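Long-range contacts in UDP-galactopyranose mutase (Deinococcus radiodurans, PDB 3HDQ), which probably interconverts UDP-galactopyranose and UDP-galactofuranose with the help of bound FAD, and holds its UDP-galactose substrate in this crystal: residues Leu78-Gly83 / Ser307-Ile312; Gln108-Ala113 / Asp206-Ala211; Ser114-Leu119 / Asn130-Leu135; Pro121-Leu126 / Pro200-Arg205. One frame throughout, in Å; residues are numbered along the deposited sequence.

Interaction 1: residues Leu78-Gly83 / Ser307-Ile312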
# COMPACT_ATOMS: atom_id res chain seq x y z
N LEU A 78 -2.88 -10.78 -5.95
CA LEU A 78 -1.76 -9.88 -6.23
C LEU A 78 -1.65 -9.61 -7.73
O LEU A 78 -1.45 -10.54 -8.50
CB LEU A 78 -0.46 -10.50 -5.72
CG LEU A 78 0.82 -9.68 -5.84
CD1 LEU A 78 0.72 -8.36 -5.05
CD2 LEU A 78 2.01 -10.50 -5.36
N ILE A 79 -1.80 -8.35 -8.15
CA ILE A 79 -1.77 -7.99 -9.57
C ILE A 79 -0.81 -6.85 -9.87
O ILE A 79 -0.30 -6.18 -8.96
CB ILE A 79 -3.13 -7.50 -10.06
CG1 ILE A 79 -3.48 -6.19 -9.34
CG2 ILE A 79 -4.18 -8.58 -9.86
CD1 ILE A 79 -4.65 -5.45 -9.88
N HIS A 80 -0.57 -6.62 -11.16
CA HIS A 80 0.18 -5.44 -11.61
C HIS A 80 -0.77 -4.51 -12.35
O HIS A 80 -1.16 -4.79 -13.49
CB HIS A 80 1.33 -5.84 -12.53
CG HIS A 80 2.21 -6.91 -11.97
ND1 HIS A 80 3.23 -7.49 -12.69
CD2 HIS A 80 2.21 -7.53 -10.76
CE1 HIS A 80 3.83 -8.40 -11.95
NE2 HIS A 80 3.23 -8.45 -10.78
N PRO A 81 -1.16 -3.41 -11.71
CA PRO A 81 -2.13 -2.51 -12.36
C PRO A 81 -1.70 -2.03 -13.75
O PRO A 81 -2.59 -1.76 -14.56
CB PRO A 81 -2.23 -1.32 -11.38
CG PRO A 81 -1.81 -1.89 -10.05
CD PRO A 81 -0.76 -2.94 -10.38
N TYR A 82 -0.40 -1.94 -14.02
CA TYR A 82 0.06 -1.39 -15.31
C TYR A 82 0.65 -2.43 -16.26
O TYR A 82 1.58 -2.14 -17.02
CB TYR A 82 1.08 -0.27 -15.11
CG TYR A 82 0.63 0.78 -14.12
CD1 TYR A 82 1.05 0.74 -12.80
CD2 TYR A 82 -0.23 1.80 -14.51
CE1 TYR A 82 0.63 1.68 -11.88
CE2 TYR A 82 -0.66 2.76 -13.60
CZ TYR A 82 -0.23 2.69 -12.28
OH TYR A 82 -0.65 3.64 -11.37
N GLY A 83 0.10 -3.65 -16.22
CA GLY A 83 0.56 -4.70 -17.10
C GLY A 83 1.61 -5.58 -16.46
O GLY A 83 2.25 -5.18 -15.49
N SER A 307 -2.62 -11.49 -19.71
CA SER A 307 -1.70 -12.07 -18.77
C SER A 307 -2.44 -12.51 -17.52
O SER A 307 -3.45 -11.90 -17.14
CB SER A 307 -0.58 -11.09 -18.43
OG SER A 307 0.15 -10.75 -19.60
N GLU A 308 -1.94 -13.57 -16.89
CA GLU A 308 -2.58 -14.15 -15.70
C GLU A 308 -1.58 -14.16 -14.56
O GLU A 308 -0.61 -14.92 -14.57
CB GLU A 308 -3.08 -15.57 -15.98
CG GLU A 308 -3.86 -16.19 -14.83
CD GLU A 308 -4.43 -17.55 -15.18
OE1 GLU A 308 -5.33 -18.03 -14.45
OE2 GLU A 308 -3.98 -18.14 -16.19
N PHE A 309 -1.83 -13.31 -13.57
CA PHE A 309 -0.82 -12.98 -12.58
C PHE A 309 -0.34 -14.13 -11.71
O PHE A 309 0.82 -14.15 -11.31
CB PHE A 309 -1.30 -11.81 -11.74
CG PHE A 309 -1.37 -10.54 -12.52
CD1 PHE A 309 -2.59 -9.94 -12.80
CD2 PHE A 309 -0.21 -9.96 -13.02
CE1 PHE A 309 -2.64 -8.77 -13.54
CE2 PHE A 309 -0.25 -8.80 -13.77
CZ PHE A 309 -1.47 -8.21 -14.03
N LYS A 310 -1.21 -15.10 -11.43
CA LYS A 310 -0.82 -16.21 -10.56
C LYS A 310 0.33 -17.03 -11.17
O LYS A 310 1.13 -17.59 -10.43
CB LYS A 310 -2.01 -17.10 -10.21
CG LYS A 310 -2.96 -16.51 -9.17
CD LYS A 310 -4.32 -17.22 -9.19
CE LYS A 310 -4.26 -18.61 -8.58
NZ LYS A 310 -5.57 -19.33 -8.70
N HIS A 311 0.41 -17.07 -12.50
CA HIS A 311 1.54 -17.74 -13.13
C HIS A 311 2.83 -17.01 -12.74
O HIS A 311 3.87 -17.63 -12.53
CB HIS A 311 1.43 -17.72 -14.67
CG HIS A 311 0.40 -18.66 -15.23
ND1 HIS A 311 0.65 -20.00 -15.46
CD2 HIS A 311 -0.87 -18.44 -15.65
CE1 HIS A 311 -0.43 -20.56 -15.97
NE2 HIS A 311 -1.37 -19.64 -16.10
N ILE A 312 2.74 -15.69 -12.66
CA ILE A 312 3.91 -14.85 -12.48
C ILE A 312 4.30 -14.71 -11.00
O ILE A 312 5.47 -14.76 -10.65
CB ILE A 312 3.71 -13.46 -13.12
CG1 ILE A 312 3.40 -13.61 -14.62
CG2 ILE A 312 4.93 -12.60 -12.90
CD1 ILE A 312 2.51 -12.48 -15.22
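His80 O receives the N-H of Gly83, with N and O 3.2 Å apart. This bond closes the type I turn from His80 to Gly83, and the Phe309 ring reaches the same oxygen with its far end, CZ lying 3.5 Å from His80 O. The ring leaves the start of helix 309-313 with CG anti to its own carbonyl carbon (chi1 -68°), which brings one face against the Ile79-His80 backbone. His80 N stands 3.3 Å above the plane of the Phe309 ring, offset toward the rim. Beside it, Ile79 CA makes a CH-pi contact 4.0 Å from the centroid of the Phe309 ring, only 16° off the normal. The Ile79 side chain adds its CG2 branch, 3.6 Å from Phe309 CD1. The imidazole of His80 meets the phenyl ring obliquely, their planes at 44°, with Phe309 CD2 over the centre of the imidazole. Ile312 CG2 touches the same imidazole loosely at CE1. What fixes the rotation of that ring lies just along the chain, where His80 ND1 accepts the backbone N-H of His85, a residue of the FAD site. Val323 of strand 320-336 also packs on Phe309, and Met217 touches both His80 and Ile312. Tyr82, in the turn, lines the FAD pocket. Across this buried interface the grip comes from dispersion and CH-pi contact, while His80 ND1 and O find their partners within or just beyond 78-83; between these two segments, strand end and turn meet the start of the helix mainly by shape and apolar contact.

Interaction 2: residues Gln108-Ala113 / Asp206-Ala211. With GDU (galactose-uridine-5'-diphosphate), chain K.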
# COMPACT_ATOMS: atom_id res chain seq x y z
N GLN A 108 10.70 -18.38 -14.76
CA GLN A 108 11.10 -18.14 -16.13
C GLN A 108 9.81 -18.04 -16.96
O GLN A 108 9.13 -19.05 -17.18
CB GLN A 108 12.03 -19.25 -16.61
CG GLN A 108 13.24 -19.44 -15.71
CD GLN A 108 14.13 -20.61 -16.13
OE1 GLN A 108 13.64 -21.69 -16.49
NE2 GLN A 108 15.46 -20.41 -16.08
N HIS A 109 9.48 -16.81 -17.35
CA HIS A 109 8.24 -16.46 -18.05
C HIS A 109 8.17 -17.15 -19.42
O HIS A 109 9.17 -17.27 -20.11
CB HIS A 109 8.22 -14.93 -18.22
CG HIS A 109 6.93 -14.36 -18.75
ND1 HIS A 109 5.72 -14.55 -18.13
CD2 HIS A 109 6.69 -13.52 -19.79
CE1 HIS A 109 4.78 -13.89 -18.79
NE2 HIS A 109 5.35 -13.25 -19.80
N ARG A 110 6.98 -17.61 -19.79
CA ARG A 110 6.78 -18.23 -21.08
C ARG A 110 5.54 -17.66 -21.74
O ARG A 110 4.49 -17.51 -21.10
CB ARG A 110 6.66 -19.75 -20.96
CG ARG A 110 7.99 -20.41 -20.61
CD ARG A 110 7.82 -21.89 -20.36
NE ARG A 110 9.09 -22.60 -20.38
CZ ARG A 110 9.82 -22.88 -19.31
NH1 ARG A 110 9.44 -22.48 -18.11
NH2 ARG A 110 10.96 -23.55 -19.44
N VAL A 111 5.68 -17.31 -23.01
CA VAL A 111 4.61 -16.68 -23.76
C VAL A 111 4.20 -17.56 -24.94
O VAL A 111 5.05 -18.16 -25.61
CB VAL A 111 5.06 -15.30 -24.27
CG1 VAL A 111 3.91 -14.59 -25.02
CG2 VAL A 111 5.61 -14.45 -23.11
N LEU A 112 2.90 -17.63 -25.18
CA LEU A 112 2.38 -18.34 -26.33
C LEU A 112 1.70 -17.34 -27.27
O LEU A 112 1.00 -16.44 -26.82
CB LEU A 112 1.39 -19.41 -25.89
CG LEU A 112 1.76 -20.90 -25.81
CD1 LEU A 112 3.24 -21.14 -25.63
CD2 LEU A 112 0.97 -21.57 -24.68
N ALA A 113 1.92 -17.48 -28.57
CA ALA A 113 1.26 -16.62 -29.54
C ALA A 113 0.10 -17.36 -30.20
O ALA A 113 0.25 -18.51 -30.60
CB ALA A 113 2.24 -16.12 -30.59
N ASP A 206 14.19 -23.82 -26.98
CA ASP A 206 13.96 -23.01 -25.79
C ASP A 206 12.65 -22.25 -25.95
O ASP A 206 12.44 -21.54 -26.94
CB ASP A 206 15.12 -22.04 -25.60
CG ASP A 206 15.13 -21.38 -24.22
OD1 ASP A 206 14.07 -21.33 -23.56
OD2 ASP A 206 16.20 -20.91 -23.79
N ASN A 207 11.75 -22.40 -24.98
CA ASN A 207 10.49 -21.70 -25.07
C ASN A 207 10.35 -20.57 -24.05
O ASN A 207 9.28 -19.97 -23.94
CB ASN A 207 9.30 -22.68 -24.96
CG ASN A 207 9.19 -23.31 -23.58
OD1 ASN A 207 10.14 -23.28 -22.80
ND2 ASN A 207 8.03 -23.91 -23.29
N ARG A 208 11.41 -20.29 -23.30
CA ARG A 208 11.39 -19.12 -22.40
C ARG A 208 11.37 -17.84 -23.22
O ARG A 208 11.97 -17.75 -24.30
CB ARG A 208 12.61 -19.06 -21.49
CG ARG A 208 12.78 -20.24 -20.58
CD ARG A 208 14.17 -20.76 -20.82
NE ARG A 208 15.12 -20.32 -19.82
CZ ARG A 208 16.41 -20.17 -20.07
NH1 ARG A 208 16.88 -20.39 -21.28
NH2 ARG A 208 17.22 -19.78 -19.10
N TYR A 209 10.70 -16.83 -22.69
CA TYR A 209 10.67 -15.56 -23.37
C TYR A 209 12.01 -14.87 -23.22
O TYR A 209 12.42 -14.10 -24.09
CB TYR A 209 9.53 -14.72 -22.83
CG TYR A 209 9.06 -13.69 -23.81
CD1 TYR A 209 8.43 -14.06 -24.99
CD2 TYR A 209 9.25 -12.33 -23.55
CE1 TYR A 209 8.00 -13.11 -25.88
CE2 TYR A 209 8.82 -11.39 -24.44
CZ TYR A 209 8.20 -11.77 -25.60
OH TYR A 209 7.78 -10.80 -26.47
N PHE A 210 12.70 -15.16 -22.12
CA PHE A 210 14.04 -14.62 -21.88
C PHE A 210 15.01 -15.74 -21.62
O PHE A 210 14.66 -16.75 -21.01
CB PHE A 210 14.05 -13.70 -20.64
CG PHE A 210 12.93 -12.72 -20.60
CD1 PHE A 210 11.89 -12.86 -19.69
CD2 PHE A 210 12.89 -11.66 -21.49
CE1 PHE A 210 10.84 -11.96 -19.65
CE2 PHE A 210 11.84 -10.75 -21.46
CZ PHE A 210 10.81 -10.89 -20.53
N ALA A 211 16.26 -15.53 -22.04
CA ALA A 211 17.32 -16.50 -21.78
C ALA A 211 18.32 -15.98 -20.77
O ALA A 211 19.38 -16.56 -20.58
CB ALA A 211 18.04 -16.88 -23.08
N1 GDU K . 6.52 -8.42 -31.10
C2 GDU K . 5.71 -9.00 -31.85
N3 GDU K . 4.97 -10.02 -31.80
C4 GDU K . 5.04 -10.66 -30.62
C5 GDU K . 5.95 -10.12 -29.59
C6 GDU K . 6.66 -9.00 -29.87
O2 GDU K . 5.58 -8.33 -33.10
O4 GDU K . 4.35 -11.65 -30.39
C1D GDU K . 7.23 -7.22 -31.43
C2D GDU K . 6.49 -5.87 -31.29
O2D GDU K . 7.00 -4.87 -32.17
C3D GDU K . 6.78 -5.55 -29.83
C4D GDU K . 8.27 -5.88 -29.81
O4D GDU K . 8.43 -7.01 -30.66
O3D GDU K . 6.49 -4.19 -29.53
C5D GDU K . 8.94 -5.92 -28.44
O5D GDU K . 8.28 -7.02 -27.78
PA GDU K . 8.06 -7.05 -26.20
O1A GDU K . 7.65 -8.43 -25.82
O2A GDU K . 9.34 -6.73 -25.55
O3A GDU K . 6.87 -6.08 -25.78
PB GDU K . 6.77 -5.41 -24.35
O1B GDU K . 5.53 -4.60 -24.50
O2B GDU K . 7.86 -4.47 -23.97
O3B GDU K . 6.49 -6.45 -23.16
C1' GDU K . 6.63 -6.38 -21.73
C2' GDU K . 8.09 -6.71 -21.35
C3' GDU K . 8.46 -8.00 -22.12
C4' GDU K . 7.62 -9.16 -21.51
C5' GDU K . 6.12 -8.76 -21.51
C6' GDU K . 5.22 -9.70 -20.67
O2' GDU K . 8.97 -5.60 -21.63
O3' GDU K . 9.88 -8.22 -22.03
O4' GDU K . 8.11 -9.39 -20.17
O5' GDU K . 5.76 -7.39 -21.17
O6' GDU K . 4.53 -10.68 -21.48
O HOH W 1 11.84 -16.48 -19.61
O HOH W 2 8.16 -17.44 -24.28
O HOH W 3 6.64 -20.21 -25.16
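One part of the wall of the UDP-galactose pocket is built here, where His109 meets Tyr209. Tyr209 N donates an almost straight bond (176°) to His109 O at 3.0 Å, and the two side chains reach on to the ligand. Tyr209 OH gives a very short bond of 2.5 Å to the alpha-phosphate oxygen O1A of GDU. His109 NE2 is bonded to the galactose O6' at 3.2 Å, while its ND1 is tied to Tyr107 OH. Val111 CG2 lies over one face of the phenol, 3.8 Å from the Tyr209 centroid, and a water joins Val111 N to Asn207 O. Farther out, Arg110 NE points at Asn207 OD1 (2.7 Å); the oxygen lies in the guanidinium plane, yet the donor sits 42° above the plane of the amide carbonyl. Arg208 CG lies over the rim of one face of that guanidinium, and Arg208 NH1 forms a salt bridge with Asp206 OD2. With a leucine in place of Arg110, Asn207 OD1 would probably be left without its NE donor and the amide set free to turn. Tyr335, Tyr370, Arg198 and Arg305 also bond the ligand, and such a set of tyrosines and arginines around the sugar nucleotide is characteristic of the substrate site of UDP-galactopyranose mutases.

Interaction 3: residues Ser114-Leu119 / Asn130-Leu135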
# COMPACT_ATOMS: atom_id res chain seq x y z
N SER A 114 -1.04 -16.69 -30.29
CA SER A 114 -2.21 -17.26 -30.94
C SER A 114 -2.16 -16.99 -32.44
O SER A 114 -2.34 -15.86 -32.90
CB SER A 114 -3.48 -16.69 -30.32
OG SER A 114 -4.62 -17.19 -30.99
N VAL A 115 -1.89 -18.04 -33.20
CA VAL A 115 -1.68 -17.94 -34.64
C VAL A 115 -2.30 -19.17 -35.28
O VAL A 115 -2.05 -20.29 -34.83
CB VAL A 115 -0.17 -17.91 -34.95
CG1 VAL A 115 0.09 -18.24 -36.42
CG2 VAL A 115 0.43 -16.56 -34.58
N ASP A 116 -3.11 -18.96 -36.30
CA ASP A 116 -3.80 -20.08 -36.95
C ASP A 116 -4.55 -20.95 -35.92
O ASP A 116 -4.57 -22.17 -36.03
CB ASP A 116 -2.81 -20.95 -37.74
CG ASP A 116 -2.25 -20.25 -38.98
OD1 ASP A 116 -2.72 -19.14 -39.30
OD2 ASP A 116 -1.35 -20.82 -39.63
N GLY A 117 -5.15 -20.32 -34.92
CA GLY A 117 -5.94 -21.03 -33.94
C GLY A 117 -5.17 -22.00 -33.05
O GLY A 117 -5.77 -22.84 -32.38
N GLN A 118 -3.85 -21.88 -33.04
CA GLN A 118 -3.02 -22.67 -32.16
C GLN A 118 -2.26 -21.75 -31.22
O GLN A 118 -2.04 -20.58 -31.53
CB GLN A 118 -1.97 -23.44 -32.96
CG GLN A 118 -2.51 -24.38 -33.99
CD GLN A 118 -1.47 -24.70 -35.05
OE1 GLN A 118 -1.52 -24.18 -36.16
NE2 GLN A 118 -0.49 -25.53 -34.69
N LEU A 119 -1.83 -22.29 -30.08
CA LEU A 119 -0.94 -21.56 -29.18
C LEU A 119 0.50 -22.03 -29.36
O LEU A 119 0.85 -23.15 -29.01
CB LEU A 119 -1.40 -21.71 -27.72
CG LEU A 119 -2.79 -21.12 -27.48
CD1 LEU A 119 -3.25 -21.39 -26.04
CD2 LEU A 119 -2.79 -19.62 -27.79
N ASN A 130 7.85 -26.35 -36.66
CA ASN A 130 7.29 -27.67 -36.85
C ASN A 130 5.77 -27.69 -36.64
O ASN A 130 5.04 -28.21 -37.46
CB ASN A 130 8.00 -28.69 -35.95
CG ASN A 130 9.38 -29.07 -36.48
OD1 ASN A 130 9.67 -28.89 -37.67
ND2 ASN A 130 10.24 -29.60 -35.61
N ARG A 131 5.30 -27.07 -35.56
CA ARG A 131 3.89 -27.15 -35.25
C ARG A 131 3.04 -26.35 -36.23
O ARG A 131 1.92 -26.75 -36.56
CB ARG A 131 3.61 -26.73 -33.79
CG ARG A 131 4.15 -27.73 -32.76
CD ARG A 131 3.86 -27.28 -31.32
NE ARG A 131 2.42 -27.12 -31.12
CZ ARG A 131 1.86 -26.38 -30.16
NH1 ARG A 131 2.61 -25.71 -29.29
NH2 ARG A 131 0.54 -26.31 -30.09
N LEU A 132 3.58 -25.23 -36.71
CA LEU A 132 2.82 -24.34 -37.58
C LEU A 132 2.60 -24.97 -38.96
O LEU A 132 1.49 -24.91 -39.49
CB LEU A 132 3.51 -22.98 -37.73
CG LEU A 132 2.74 -21.95 -38.58
CD1 LEU A 132 1.46 -21.53 -37.87
CD2 LEU A 132 3.59 -20.73 -38.90
N TYR A 133 3.65 -25.56 -39.52
CA TYR A 133 3.60 -26.06 -40.91
C TYR A 133 3.46 -27.58 -41.00
O TYR A 133 3.38 -28.13 -42.10
CB TYR A 133 4.86 -25.64 -41.66
CG TYR A 133 5.05 -24.15 -41.83
CD1 TYR A 133 4.06 -23.36 -42.43
CD2 TYR A 133 6.22 -23.52 -41.42
CE1 TYR A 133 4.23 -21.99 -42.59
CE2 TYR A 133 6.40 -22.15 -41.59
CZ TYR A 133 5.40 -21.39 -42.17
OH TYR A 133 5.57 -20.05 -42.35
N GLY A 134 3.45 -28.25 -39.86
CA GLY A 134 3.41 -29.70 -39.82
C GLY A 134 4.72 -30.35 -40.26
O GLY A 134 4.71 -31.42 -40.86
N LEU A 135 5.85 -29.71 -39.96
CA LEU A 135 7.16 -30.25 -40.35
C LEU A 135 7.79 -31.09 -39.25
O LEU A 135 7.25 -31.19 -38.15
CB LEU A 135 8.12 -29.12 -40.74
CG LEU A 135 7.74 -28.20 -41.90
CD1 LEU A 135 8.66 -26.98 -41.95
CD2 LEU A 135 7.77 -28.95 -43.23
O HOH W 4 -0.92 -23.75 -39.03
O HOH W 5 0.11 -24.95 -27.03
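Leu132 lays its CD1 methyl against Val115 CG1 at 3.8 Å, the two side chains crossing at about a right angle. Its CG is anti to the backbone N (chi1 -177°), which carries the branch out from the helix to the hairpin, and there the same methyl also meets Asp116 OD2 at 3.4 Å. Leu171 and Phe175 of helix 159-184 pack against Leu132 and Val115 respectively. Beside this methyl contact the hydrogen bonds begin. Gln118 sends NE2 to Arg131 O (3.3 Å, 166°); the acceptor lies in the Gln118 amide plane, but the donor stands 67° above the plane of the Arg131 carbonyl. The other end of the amide, OE1, shares a water with Leu132 O, 2.7 Å from the latter. Arg131 bends at chi3 and makes a weak bond from NH1 to Leu119 O (3.1 Å), an oxygen that also accepts a hydrogen bond from a second water. Both carbonyls used on the helix belong to its last turn, just before Gly134 leaves the helix with positive phi. Val115 and Gln118 bond each other's backbones both ways around Asp116 and Gly117, as in a beta hairpin with a two-residue type I' turn, here joining strands 111-115 and 118-122 at the edge of the mixed sheet.

Interaction 4: residues Pro121-Leu126 / Pro200-Arg205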
# COMPACT_ATOMS: atom_id res chain seq x y z
N PRO A 121 4.87 -21.23 -29.34
CA PRO A 121 5.92 -20.47 -28.65
C PRO A 121 6.36 -19.23 -29.44
O PRO A 121 6.59 -19.30 -30.65
CB PRO A 121 7.08 -21.46 -28.57
CG PRO A 121 6.47 -22.81 -28.76
CD PRO A 121 5.29 -22.60 -29.65
N ILE A 122 6.45 -18.11 -28.73
CA ILE A 122 7.16 -16.93 -29.20
C ILE A 122 8.10 -16.61 -28.05
O ILE A 122 7.68 -16.64 -26.90
CB ILE A 122 6.19 -15.75 -29.49
CG1 ILE A 122 6.95 -14.51 -29.97
CG2 ILE A 122 5.36 -15.41 -28.26
CD1 ILE A 122 7.16 -14.48 -31.46
N PRO A 123 9.39 -16.36 -28.33
CA PRO A 123 10.11 -16.28 -29.61
C PRO A 123 9.86 -17.48 -30.53
O PRO A 123 9.67 -18.60 -30.05
CB PRO A 123 11.58 -16.28 -29.19
CG PRO A 123 11.60 -15.83 -27.82
CD PRO A 123 10.31 -16.27 -27.19
N ILE A 124 9.85 -17.24 -31.84
CA ILE A 124 9.76 -18.33 -32.82
C ILE A 124 10.92 -19.30 -32.60
O ILE A 124 12.08 -18.87 -32.50
CB ILE A 124 9.83 -17.79 -34.27
CG1 ILE A 124 8.62 -16.89 -34.56
CG2 ILE A 124 9.94 -18.94 -35.27
CD1 ILE A 124 8.59 -16.29 -35.95
N ASN A 125 10.61 -20.59 -32.49
CA ASN A 125 11.65 -21.61 -32.38
C ASN A 125 11.37 -22.86 -33.22
O ASN A 125 10.41 -22.89 -33.99
CB ASN A 125 11.91 -21.98 -30.91
CG ASN A 125 10.79 -22.82 -30.31
OD1 ASN A 125 9.89 -23.30 -31.01
ND2 ASN A 125 10.84 -23.01 -28.99
N LEU A 126 12.21 -23.88 -33.04
CA LEU A 126 12.05 -25.16 -33.73
C LEU A 126 10.62 -25.70 -33.64
O LEU A 126 10.00 -26.04 -34.66
CB LEU A 126 13.08 -26.17 -33.19
CG LEU A 126 13.56 -27.36 -34.04
CD1 LEU A 126 13.34 -28.71 -33.36
CD2 LEU A 126 13.00 -27.35 -35.46
N PRO A 200 14.33 -12.35 -30.06
CA PRO A 200 15.24 -13.10 -30.94
C PRO A 200 14.53 -14.30 -31.59
O PRO A 200 13.60 -14.85 -31.00
CB PRO A 200 16.29 -13.59 -29.96
CG PRO A 200 15.45 -13.97 -28.73
CD PRO A 200 14.36 -12.88 -28.68
N THR A 201 14.95 -14.69 -32.78
CA THR A 201 14.51 -15.96 -33.36
C THR A 201 15.48 -17.06 -32.98
O THR A 201 16.68 -16.83 -32.91
CB THR A 201 14.36 -15.91 -34.88
OG1 THR A 201 15.17 -14.85 -35.41
CG2 THR A 201 12.88 -15.68 -35.25
N ARG A 202 14.95 -18.24 -32.70
CA ARG A 202 15.77 -19.34 -32.23
C ARG A 202 15.69 -20.53 -33.16
O ARG A 202 14.65 -20.76 -33.78
CB ARG A 202 15.32 -19.76 -30.83
CG ARG A 202 15.31 -18.62 -29.83
CD ARG A 202 14.88 -19.11 -28.47
NE ARG A 202 15.11 -18.10 -27.45
CZ ARG A 202 14.40 -18.01 -26.33
NH1 ARG A 202 13.41 -18.87 -26.10
NH2 ARG A 202 14.67 -17.06 -25.45
N THR A 203 16.78 -21.28 -33.24
CA THR A 203 16.79 -22.56 -33.94
C THR A 203 16.76 -23.74 -32.95
O THR A 203 16.61 -24.89 -33.37
CB THR A 203 18.02 -22.71 -34.85
OG1 THR A 203 19.21 -22.65 -34.05
CG2 THR A 203 18.05 -21.60 -35.90
N ASN A 204 16.90 -23.45 -31.66
CA ASN A 204 16.79 -24.50 -30.63
C ASN A 204 15.33 -24.71 -30.19
O ASN A 204 14.40 -24.23 -30.85
CB ASN A 204 17.71 -24.20 -29.44
CG ASN A 204 17.29 -22.96 -28.66
OD1 ASN A 204 16.17 -22.49 -28.79
ND2 ASN A 204 18.21 -22.42 -27.86
N ARG A 205 15.14 -25.41 -29.07
CA ARG A 205 13.80 -25.66 -28.55
C ARG A 205 13.49 -24.92 -27.23
O ARG A 205 12.64 -25.34 -26.46
CB ARG A 205 13.57 -27.16 -28.38
CG ARG A 205 13.85 -27.97 -29.64
CD ARG A 205 13.48 -29.43 -29.44
NE ARG A 205 12.03 -29.60 -29.36
CZ ARG A 205 11.44 -30.77 -29.17
NH1 ARG A 205 12.17 -31.87 -29.03
NH2 ARG A 205 10.12 -30.85 -29.13
O HOH W 6 11.04 -14.83 -32.75
O HOH W 7 9.69 -25.11 -27.35
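Pro123 CG rests over the centre of the Arg202 guanidinium, 3.8 Å from CZ of Arg202, in the close-packed half of the contact. Pro123 CB lies only 3.1 Å from Pro200 O, an oxygen that a water links to Ile124 N, and Ile124 CB touches Thr201 CG2. The backbones lock here too: Arg202 N donates to Ile124 O at 2.9 Å, nearly along the C=O axis, and Asn125 CA aims its hydrogen at Arg202 O. The extended run of Arg202 from CG to NE carries the guanidinium to Pro123, and beyond it NH1 bonds Arg208 O. A serine at Arg202 takes the guanidinium away, which would probably leave a gap beside Pro123 CG and Arg208 O without that donor. The peptide before Pro123 is cis, and two residues later Asn125 is the N-cap of helix 126-133. With CG between its backbone N and carbonyl carbon (chi1 73°), it offers OD1 to Thr128 N, while ND2 holds Asp206 O. The first helical N-H, that of Leu126, goes to the carbonyl O of Asn204 at 3.1 Å. At exposed Asn204 and Arg205 the fit slackens toward solvent, and a water links Asn125 ND2 to Arg205 O. Arg205 lays CG against Leu126 CD1 (3.8 Å), then bends at chi3 and sends its guanidinium on to a salt bridge with Asp127.

Overall arrangement
Interaction 1 is the buried one, made largely of ring faces and aliphatic carbons on the FAD side of the mixed sheet. Interactions 2 and 4 are partly buried and join residues flanking the sheet's strands to one loop after helix 159-184 by backbone bonds, with an added side-chain bond in interaction 2; their centres are about 9 Å apart, and they use consecutive halves of that loop, 206-211 and 200-205. Interaction 3 lies at the surface, about 28 Å from the chain's centre, with waters in its polar half. Strand 111-115 serves interactions 2 and 3, strand 118-122 interactions 3 and 4, and helix 126-133 is met near its start in 4 and at its end in 3. Interaction 2 alone bonds the substrate directly.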